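Local coordinates for protein bacillaene synthase decarboxylase PksI (Bacillus subtilis, PDB 4Q1K) that decarboxylates the 3-methylglutaconyl group tethered to PksL to a 3-methylcrotonyl group during synthesis of the antibiotic bacillaene, at residues 140-152 against 177-190. The protein carries 1 engineered substitution. Residues are numbered along the deposited sequence; the frame is centred on the assembly and turned at random.
Sequences LSRESVYTANFMK and ILLNAGSYRGADLE
The guanidinium of Arg185 carries Val145 CG2 on one face, 3.3 Å above its plane and over its centre, while its edge meets the backbone of Glu143: NH1 donates to Glu143 O at 2.8 Å, with the acceptor only 2° out of the guanidinium plane. A bend at chi2 (-84°) folds the arginine chain back over the valine. The Tyr146 ring has Leu140 CD2 over one face and Gly186 at its edge, where CE2 lies 3.8 Å from Gly186 CA; its hydroxyl bonds Met120 O. Tyr184 turns a ring edge to Tyr146 O and anchors its own hydroxyl on Glu176.

Both rings stand on the same face of the sheet, and Tyr146 and Tyr184 form an antiparallel hydrogen-bonded pair. Tyr146 N reaches Tyr184 O at 2.8 Å, and Tyr184 N donates back to Tyr146 O at 2.9 Å. At the start of helix 186-192, Gly186 N donates to Ser144 O and Ala187 N to Arg142 O, tying the helix to the turn after strand 137-141. At the other end, a chi1 of 172° swings Thr147 OG1 to the side opposite its own nitrogen, and the hydroxyl donates to Gly182 O at 2.8 Å from above the carbonyl plane. Water 2 bridges Ala148 O, Met151 N and Leu178 O.

Strand 123-125 runs parallel to 145-147 on its other side, completing the small three-stranded sheet beside the main sheet in this crotonase-fold subunit; Met151 lies about 8 Å, side chain to side chain, from the active-site His249.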
loop_
_atom_site.group_PDB
_atom_site.type_symbol
_atom_site.label_atom_id
_atom_site.label_comp_id
_atom_site.label_asym_id
_atom_site.label_seq_id
_atom_site.Cartn_x
_atom_site.Cartn_y
_atom_site.Cartn_z
ATOM N N LEU B 140 11.906 12.889 -2.999
ATOM C CA LEU B 140 13.138 12.678 -2.298
ATOM C C LEU B 140 14.353 12.856 -3.227
ATOM O O LEU B 140 14.202 12.760 -4.442
ATOM C CB LEU B 140 13.223 11.232 -1.767
ATOM C CG LEU B 140 12.030 10.728 -0.929
ATOM C CD1 LEU B 140 12.351 9.255 -0.522
ATOM C CD2 LEU B 140 11.787 11.633 0.276
ATOM N N SER B 141 15.525 13.068 -2.607
ATOM C CA SER B 141 16.782 13.092 -3.326
ATOM C C SER B 141 17.483 11.721 -3.199
ATOM O O SER B 141 17.555 11.082 -2.142
ATOM C CB SER B 141 17.692 14.146 -2.675
ATOM O OG SER B 141 19.066 13.714 -2.731
ATOM N N ARG B 142 18.007 11.242 -4.325
ATOM C CA ARG B 142 18.593 9.950 -4.328
ATOM C C ARG B 142 19.759 9.785 -3.330
ATOM O O ARG B 142 19.961 8.682 -2.746
ATOM C CB ARG B 142 19.138 9.764 -5.796
ATOM C CG ARG B 142 19.423 8.309 -6.124
ATOM C CD ARG B 142 19.789 8.069 -7.625
ATOM N NE ARG B 142 18.739 8.423 -8.611
ATOM C CZ ARG B 142 19.019 8.604 -9.909
ATOM N NH1 ARG B 142 20.270 8.481 -10.347
ATOM N NH2 ARG B 142 18.070 8.878 -10.783
ATOM N N GLU B 143 20.578 10.863 -3.199
ATOM C CA GLU B 143 21.828 10.761 -2.454
ATOM C C GLU B 143 21.677 11.262 -0.990
ATOM O O GLU B 143 22.578 11.075 -0.178
ATOM C CB GLU B 143 22.986 11.465 -3.230
ATOM C CG GLU B 143 22.863 12.974 -3.366
ATOM C CD GLU B 143 22.139 13.384 -4.662
ATOM O OE1 GLU B 143 20.872 13.100 -4.793
ATOM O OE2 GLU B 143 22.797 13.959 -5.564
ATOM N N SER B 144 20.482 11.741 -0.635
ATOM C CA SER B 144 20.227 12.171 0.760
ATOM C C SER B 144 19.810 11.025 1.647
ATOM O O SER B 144 19.271 9.976 1.126
ATOM C CB SER B 144 19.121 13.208 0.737
ATOM O OG SER B 144 19.682 14.389 0.047
ATOM N N VAL B 145 19.924 11.238 2.959
ATOM C CA VAL B 145 19.545 10.241 3.983
ATOM C C VAL B 145 18.204 10.550 4.619
ATOM O O VAL B 145 17.914 11.700 4.892
ATOM C CB VAL B 145 20.651 10.120 5.015
ATOM C CG1 VAL B 145 20.203 9.205 6.132
ATOM C CG2 VAL B 145 21.848 9.468 4.316
ATOM N N TYR B 146 17.353 9.526 4.764
ATOM C CA TYR B 146 15.997 9.698 5.376
ATOM C C TYR B 146 15.903 8.714 6.515
ATOM O O TYR B 146 16.248 7.559 6.360
ATOM C CB TYR B 146 14.871 9.488 4.362
ATOM C CG TYR B 146 15.054 10.526 3.231
ATOM C CD1 TYR B 146 14.690 11.853 3.411
ATOM C CD2 TYR B 146 15.655 10.144 2.008
ATOM C CE1 TYR B 146 14.977 12.817 2.425
ATOM C CE2 TYR B 146 15.922 11.076 1.017
ATOM C CZ TYR B 146 15.614 12.438 1.260
ATOM O OH TYR B 146 15.812 13.364 0.304
ATOM N N THR B 147 15.436 9.180 7.686
ATOM C CA THR B 147 15.337 8.184 8.775
ATOM C C THR B 147 14.223 8.651 9.740
ATOM O O THR B 147 14.056 9.832 9.955
ATOM C CB THR B 147 16.662 8.041 9.518
ATOM O OG1 THR B 147 16.503 7.209 10.668
ATOM C CG2 THR B 147 17.126 9.401 10.051
ATOM N N ALA B 148 13.459 7.711 10.292
ATOM C CA ALA B 148 12.575 8.072 11.445
ATOM C C ALA B 148 13.337 7.524 12.633
ATOM O O ALA B 148 13.179 6.309 13.001
ATOM C CB ALA B 148 11.241 7.340 11.270
ATOM N N ASN B 149 14.331 8.302 13.073
ATOM C CA ASN B 149 15.366 7.739 13.998
ATOM C C ASN B 149 15.066 7.753 15.534
ATOM O O ASN B 149 15.941 7.374 16.275
ATOM C CB ASN B 149 16.716 8.401 13.728
ATOM C CG ASN B 149 16.761 9.847 14.101
ATOM O OD1 ASN B 149 15.726 10.469 14.380
ATOM N ND2 ASN B 149 17.976 10.423 14.109
ATOM N N PHE B 150 13.840 8.087 15.922
ATOM C CA PHE B 150 13.323 8.162 17.301
ATOM C C PHE B 150 13.838 6.997 18.129
ATOM O O PHE B 150 14.458 7.185 19.187
ATOM C CB PHE B 150 11.771 8.160 17.272
ATOM C CG PHE B 150 11.205 9.168 16.290
ATOM C CD1 PHE B 150 11.144 10.526 16.619
ATOM C CD2 PHE B 150 10.801 8.751 15.018
ATOM C CE1 PHE B 150 10.623 11.481 15.719
ATOM C CE2 PHE B 150 10.283 9.694 14.112
ATOM C CZ PHE B 150 10.168 11.023 14.463
ATOM N N MET B 151 13.600 5.781 17.641
ATOM C CA MET B 151 13.944 4.581 18.469
ATOM C C MET B 151 15.453 4.392 18.652
ATOM O O MET B 151 15.934 3.684 19.570
ATOM C CB MET B 151 13.307 3.314 17.811
ATOM C CG MET B 151 11.753 3.331 17.886
ATOM S SD MET B 151 11.170 2.654 19.542
ATOM C CE MET B 151 11.444 0.936 19.251
ATOM N N LYS B 152 16.285 4.984 17.816
ATOM C CA LYS B 152 17.736 4.874 18.138
ATOM C C LYS B 152 18.027 5.539 19.506
ATOM O O LYS B 152 18.998 5.176 20.220
ATOM C CB LYS B 152 18.505 5.624 17.070
ATOM C CG LYS B 152 19.985 5.795 17.286
ATOM C CD LYS B 152 20.570 6.677 16.189
ATOM C CE LYS B 152 20.305 8.157 16.394
ATOM N NZ LYS B 152 21.338 8.904 15.587
ATOM N N ILE B 177 10.926 0.712 9.145
ATOM C CA ILE B 177 11.400 2.102 9.391
ATOM C C ILE B 177 11.207 2.580 10.827
ATOM O O ILE B 177 12.122 3.150 11.428
ATOM C CB ILE B 177 10.671 3.112 8.445
ATOM C CG1 ILE B 177 11.241 2.868 7.013
ATOM C CG2 ILE B 177 10.761 4.609 8.879
ATOM C CD1 ILE B 177 10.386 3.560 5.871
ATOM N N LEU B 178 10.066 2.272 11.375
ATOM C CA LEU B 178 9.746 2.796 12.729
ATOM C C LEU B 178 10.392 1.948 13.849
ATOM O O LEU B 178 10.949 2.567 14.818
ATOM C CB LEU B 178 8.232 2.848 12.978
ATOM C CG LEU B 178 7.526 3.790 12.025
ATOM C CD1 LEU B 178 5.985 3.572 12.197
ATOM C CD2 LEU B 178 7.833 5.281 12.400
ATOM N N LEU B 179 10.334 0.627 13.770
ATOM C CA LEU B 179 10.947 -0.206 14.837
ATOM C C LEU B 179 12.480 -0.040 14.832
ATOM O O LEU B 179 13.089 -0.021 15.929
ATOM C CB LEU B 179 10.620 -1.685 14.621
ATOM C CG LEU B 179 9.137 -2.057 14.891
ATOM C CD1 LEU B 179 8.984 -3.478 14.294
ATOM C CD2 LEU B 179 8.870 -2.151 16.379
ATOM N N ASN B 180 13.114 -0.099 13.629
ATOM C CA ASN B 180 14.545 -0.191 13.622
ATOM C C ASN B 180 15.269 1.187 13.539
ATOM O O ASN B 180 16.501 1.259 13.817
ATOM C CB ASN B 180 15.042 -1.078 12.491
ATOM C CG ASN B 180 16.481 -1.564 12.715
ATOM O OD1 ASN B 180 17.259 -1.669 11.720
ATOM N ND2 ASN B 180 16.851 -1.862 13.971
ATOM N N ALA B 181 14.550 2.244 13.135
ATOM C CA ALA B 181 15.121 3.610 13.104
ATOM C C ALA B 181 16.344 3.697 12.220
ATOM O O ALA B 181 17.245 4.505 12.423
ATOM C CB ALA B 181 15.448 4.087 14.536
ATOM N N GLY B 182 16.344 2.891 11.166
ATOM C CA GLY B 182 17.510 2.839 10.268
ATOM C C GLY B 182 17.566 4.078 9.380
ATOM O O GLY B 182 16.592 4.823 9.236
ATOM N N SER B 183 18.742 4.315 8.804
ATOM C CA SER B 183 18.920 5.395 7.821
ATOM C C SER B 183 18.908 4.861 6.415
ATOM O O SER B 183 19.630 3.898 6.127
ATOM C CB SER B 183 20.280 6.045 8.032
ATOM O OG SER B 183 20.162 6.860 9.220
ATOM N N TYR B 184 18.148 5.486 5.525
ATOM C CA TYR B 184 18.052 5.040 4.129
ATOM C C TYR B 184 18.394 6.152 3.178
ATOM O O TYR B 184 17.853 7.233 3.319
ATOM C CB TYR B 184 16.595 4.718 3.831
ATOM C CG TYR B 184 16.035 3.611 4.708
ATOM C CD1 TYR B 184 15.585 3.840 5.994
ATOM C CD2 TYR B 184 15.960 2.304 4.222
ATOM C CE1 TYR B 184 15.115 2.762 6.813
ATOM C CE2 TYR B 184 15.478 1.255 5.034
ATOM C CZ TYR B 184 15.038 1.507 6.318
ATOM O OH TYR B 184 14.603 0.463 7.091
ATOM N N ARG B 185 19.305 5.888 2.235
ATOM C CA ARG B 185 19.403 6.848 1.102
ATOM C C ARG B 185 18.118 6.937 0.340
ATOM O O ARG B 185 17.377 5.967 0.281
ATOM C CB ARG B 185 20.537 6.451 0.119
ATOM C CG ARG B 185 21.895 6.416 0.804
ATOM C CD ARG B 185 22.567 7.778 0.881
ATOM N NE ARG B 185 23.655 7.711 1.861
ATOM C CZ ARG B 185 24.411 8.722 2.256
ATOM N NH1 ARG B 185 24.219 9.949 1.751
ATOM N NH2 ARG B 185 25.359 8.509 3.185
ATOM N N GLY B 186 17.877 8.058 -0.355
ATOM C CA GLY B 186 16.675 8.085 -1.206
ATOM C C GLY B 186 16.699 6.961 -2.224
ATOM O O GLY B 186 15.620 6.360 -2.553
ATOM N N ALA B 187 17.924 6.683 -2.697
ATOM C CA ALA B 187 18.015 5.574 -3.694
ATOM C C ALA B 187 17.614 4.224 -3.084
ATOM O O ALA B 187 17.094 3.344 -3.801
ATOM C CB ALA B 187 19.443 5.474 -4.302
ATOM N N ASP B 188 17.887 4.038 -1.807
ATOM C CA ASP B 188 17.508 2.806 -1.090
ATOM C C ASP B 188 16.015 2.715 -1.034
ATOM O O ASP B 188 15.421 1.631 -1.330
ATOM C CB ASP B 188 18.038 2.756 0.381
ATOM C CG ASP B 188 19.535 2.710 0.495
ATOM O OD1 ASP B 188 20.103 2.102 -0.455
ATOM O OD2 ASP B 188 20.181 3.226 1.539
ATOM N N LEU B 189 15.360 3.800 -0.545
ATOM C CA LEU B 189 13.899 3.804 -0.560
ATOM C C LEU B 189 13.306 3.580 -1.986
ATOM O O LEU B 189 12.306 2.849 -2.188
ATOM C CB LEU B 189 13.340 5.132 0.045
ATOM C CG LEU B 189 13.680 5.329 1.550
ATOM C CD1 LEU B 189 13.311 6.722 2.032
ATOM C CD2 LEU B 189 12.956 4.286 2.419
ATOM N N GLU B 190 13.925 4.203 -3.011
ATOM C CA GLU B 190 13.388 4.053 -4.403
ATOM C C GLU B 190 13.393 2.530 -4.702
ATOM O O GLU B 190 12.395 1.969 -5.211
ATOM C CB GLU B 190 14.321 4.798 -5.410
ATOM C CG GLU B 190 13.781 4.711 -6.838
ATOM C CD GLU B 190 14.502 5.686 -7.804
ATOM O OE1 GLU B 190 15.607 6.162 -7.471
ATOM O OE2 GLU B 190 13.877 6.067 -8.833
HETATM O O HOH W 1 13.880 4.947 9.914
HETATM O O HOH W 2 11.993 5.090 15.186
#